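Local structure of GXWXG domain-containing protein (Thermomonospora curvata, 4MVE) at residues Met40-Gly46 with Trp64-Ile70. The protein is of unknown function but carries the GXWXG signature and a DUF4334 region in a small, largely antiparallel beta fold. Residues are numbered along the deposited sequence; the frame is centred on the assembly and turned at random.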
loop_
_atom_site.group_PDB
_atom_site.type_symbol
_atom_site.label_atom_id
_atom_site.label_comp_id
_atom_site.label_asym_id
_atom_site.label_seq_id
_atom_site.Cartn_x
_atom_site.Cartn_y
_atom_site.Cartn_z
HETATM N N MSE A 40 -2.537 3.617 10.687
HETATM C CA MSE A 40 -1.421 3.247 9.846
HETATM C C MSE A 40 -0.077 3.280 10.559
HETATM O O MSE A 40 0.884 2.756 9.995
HETATM C CB MSE A 40 -1.346 4.161 8.600
HETATM C CG MSE A 40 -2.571 4.090 7.693
HETATM SE SE MSE A 40 -3.014 2.291 7.087
HETATM C CE MSE A 40 -1.212 1.664 6.359
ATOM N N LEU A 41 0.024 3.917 11.764
ATOM C CA LEU A 41 1.306 4.060 12.449
ATOM C C LEU A 41 1.949 2.666 12.769
ATOM O O LEU A 41 1.293 1.777 13.308
ATOM C CB LEU A 41 1.207 4.970 13.683
ATOM C CG LEU A 41 0.717 6.432 13.398
ATOM C CD1 LEU A 41 0.650 7.259 14.662
ATOM C CD2 LEU A 41 1.604 7.138 12.426
ATOM N N GLY A 42 3.188 2.490 12.320
ATOM C CA GLY A 42 3.944 1.251 12.491
ATOM C C GLY A 42 4.622 0.777 11.225
ATOM O O GLY A 42 4.572 1.456 10.189
ATOM N N THR A 43 5.258 -0.395 11.299
ATOM C CA THR A 43 5.948 -1.006 10.172
ATOM C C THR A 43 5.036 -2.051 9.550
ATOM O O THR A 43 4.379 -2.821 10.271
ATOM C CB THR A 43 7.309 -1.567 10.611
ATOM O OG1 THR A 43 8.086 -0.468 11.075
ATOM C CG2 THR A 43 8.073 -2.254 9.467
ATOM N N TRP A 44 4.988 -2.063 8.206
ATOM C CA TRP A 44 4.157 -2.997 7.442
ATOM C C TRP A 44 4.939 -3.682 6.327
ATOM O O TRP A 44 5.773 -3.045 5.662
ATOM C CB TRP A 44 2.932 -2.288 6.814
ATOM C CG TRP A 44 2.024 -1.567 7.763
ATOM C CD1 TRP A 44 2.303 -0.419 8.442
ATOM C CD2 TRP A 44 0.619 -1.841 7.993
ATOM N NE1 TRP A 44 1.181 0.022 9.117
ATOM C CE2 TRP A 44 0.136 -0.837 8.868
ATOM C CE3 TRP A 44 -0.288 -2.802 7.497
ATOM C CZ2 TRP A 44 -1.208 -0.787 9.291
ATOM C CZ3 TRP A 44 -1.615 -2.753 7.915
ATOM C CH2 TRP A 44 -2.063 -1.752 8.803
ATOM N N ARG A 45 4.645 -4.977 6.115
ATOM C CA ARG A 45 5.186 -5.812 5.029
ATOM C C ARG A 45 4.233 -5.680 3.815
ATOM O O ARG A 45 3.003 -5.802 3.956
ATOM C CB ARG A 45 5.337 -7.284 5.459
ATOM C CG ARG A 45 5.862 -8.166 4.309
ATOM C CD ARG A 45 6.158 -9.613 4.708
ATOM N NE ARG A 45 4.950 -10.407 4.968
ATOM C CZ ARG A 45 4.534 -10.775 6.178
ATOM N NH1 ARG A 45 5.215 -10.419 7.260
ATOM N NH2 ARG A 45 3.437 -11.510 6.314
ATOM N N GLY A 46 4.812 -5.386 2.658
ATOM C CA GLY A 46 4.038 -5.171 1.446
ATOM C C GLY A 46 4.127 -6.285 0.445
ATOM O O GLY A 46 5.074 -7.067 0.462
ATOM N N TRP A 64 11.760 -4.665 -2.564
ATOM C CA TRP A 64 10.852 -3.879 -1.740
ATOM C C TRP A 64 10.245 -4.759 -0.659
ATOM O O TRP A 64 9.722 -5.846 -0.954
ATOM C CB TRP A 64 9.732 -3.278 -2.594
ATOM C CG TRP A 64 8.708 -2.535 -1.771
ATOM C CD1 TRP A 64 8.927 -1.448 -0.975
ATOM C CD2 TRP A 64 7.308 -2.792 -1.723
ATOM N NE1 TRP A 64 7.745 -1.028 -0.410
ATOM C CE2 TRP A 64 6.726 -1.796 -0.896
ATOM C CE3 TRP A 64 6.469 -3.762 -2.320
ATOM C CZ2 TRP A 64 5.351 -1.761 -0.617
ATOM C CZ3 TRP A 64 5.105 -3.693 -2.089
ATOM C CH2 TRP A 64 4.561 -2.720 -1.227
ATOM N N TYR A 65 10.400 -4.330 0.584
ATOM C CA TYR A 65 9.876 -5.038 1.748
ATOM C C TYR A 65 8.492 -4.492 2.148
ATOM O O TYR A 65 7.540 -5.254 2.284
ATOM C CB TYR A 65 10.841 -4.940 2.942
ATOM C CG TYR A 65 10.222 -5.493 4.206
ATOM C CD1 TYR A 65 10.021 -6.861 4.364
ATOM C CD2 TYR A 65 9.774 -4.644 5.217
ATOM C CE1 TYR A 65 9.370 -7.371 5.485
ATOM C CE2 TYR A 65 9.135 -5.143 6.350
ATOM C CZ TYR A 65 8.930 -6.511 6.478
ATOM O OH TYR A 65 8.339 -7.029 7.607
ATOM N N GLY A 66 8.419 -3.185 2.373
ATOM C CA GLY A 66 7.190 -2.540 2.803
ATOM C C GLY A 66 7.330 -1.065 3.109
ATOM O O GLY A 66 7.931 -0.303 2.329
ATOM N N LYS A 67 6.731 -0.648 4.237
ATOM C CA LYS A 67 6.659 0.787 4.640
ATOM C C LYS A 67 6.700 0.964 6.135
ATOM O O LYS A 67 6.312 0.042 6.873
ATOM C CB LYS A 67 5.351 1.435 4.118
ATOM C CG LYS A 67 5.073 1.267 2.626
ATOM C CD LYS A 67 3.751 1.929 2.201
ATOM C CE LYS A 67 3.499 1.787 0.731
ATOM N NZ LYS A 67 4.467 2.597 -0.053
ATOM N N ARG A 68 7.197 2.138 6.590
ATOM C CA ARG A 68 7.221 2.510 8.017
ATOM C C ARG A 68 6.527 3.864 8.183
ATOM O O ARG A 68 6.958 4.841 7.574
ATOM C CB ARG A 68 8.638 2.561 8.618
ATOM C CG ARG A 68 8.593 2.763 10.176
ATOM C CD ARG A 68 9.845 2.330 10.946
ATOM N NE ARG A 68 10.997 3.195 10.665
ATOM C CZ ARG A 68 11.588 3.999 11.550
ATOM N NH1 ARG A 68 12.611 4.757 11.184
ATOM N NH2 ARG A 68 11.133 4.080 12.796
ATOM N N PHE A 69 5.403 3.905 8.927
ATOM C CA PHE A 69 4.697 5.161 9.192
ATOM C C PHE A 69 5.140 5.650 10.602
ATOM O O PHE A 69 4.701 5.064 11.595
ATOM C CB PHE A 69 3.167 4.954 9.072
ATOM C CG PHE A 69 2.738 4.330 7.753
ATOM C CD1 PHE A 69 2.290 5.131 6.694
ATOM C CD2 PHE A 69 2.765 2.945 7.572
ATOM C CE1 PHE A 69 1.923 4.556 5.470
ATOM C CE2 PHE A 69 2.399 2.374 6.350
ATOM C CZ PHE A 69 1.995 3.183 5.305
ATOM N N ILE A 70 6.059 6.644 10.696
ATOM C CA ILE A 70 6.551 7.110 12.024
ATOM C C ILE A 70 5.457 7.927 12.700
ATOM O O ILE A 70 5.055 7.623 13.819
ATOM C CB ILE A 70 7.913 7.902 12.063
ATOM C CG1 ILE A 70 8.987 7.546 10.970
ATOM C CG2 ILE A 70 8.487 8.057 13.461
ATOM C CD1 ILE A 70 9.416 6.236 10.834
HETATM O O HOH W 1 7.721 -7.459 -0.328
#
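The carbonyl oxygen of W44 is gripped twice from the facing strand: K67 N donates to it at 2.9 Å, and G66 CA brings a C-H to within 3.2 Å of the same O. Here the GXWXG signature itself, G42 to G46, pairs antiparallel with 64-70 within the antiparallel sheet, lying between it and strand 143-149. G42 and F69 exchange a pair of backbone bonds, W44 and K67 another, and G46 N donates to Y65 O. On the far side of 64-70, Y65 and G66 share the single partner L79 of strand 74-81, which makes a classic beta bulge. The glycine at G46 matters sterically: a side chain there would run into W64 CH2, which lies 3.7 Å from G46 CA.

On the face that carries W44, K67 and F69, W44 and F69 meet nearly at right angles. The indole CD1 comes to 3.5 Å from F69 CE2, while NE1 donates to M40 O (2.9 Å) from above the carbonyl plane, tying the ring to the turn before its own strand. Selenomethionine M40 lays its CB over one face of the F69 ring; bends at chi2 and chi3 (-55° and -51°) then carry CE to one face of the indole, 3.7 Å from F69 CE2. With an alanine here in place of W44, the M40 carbonyl would probably lose its indole donor and the F69 ring edge its neighbour. On the face of T43 and R68, T43 OG1 lies against the R68 chain, whose NE pairs with E76. The Y65 ring turns one face to R45 CA, its OH held by E150 and 3.7 Å from R45 CB.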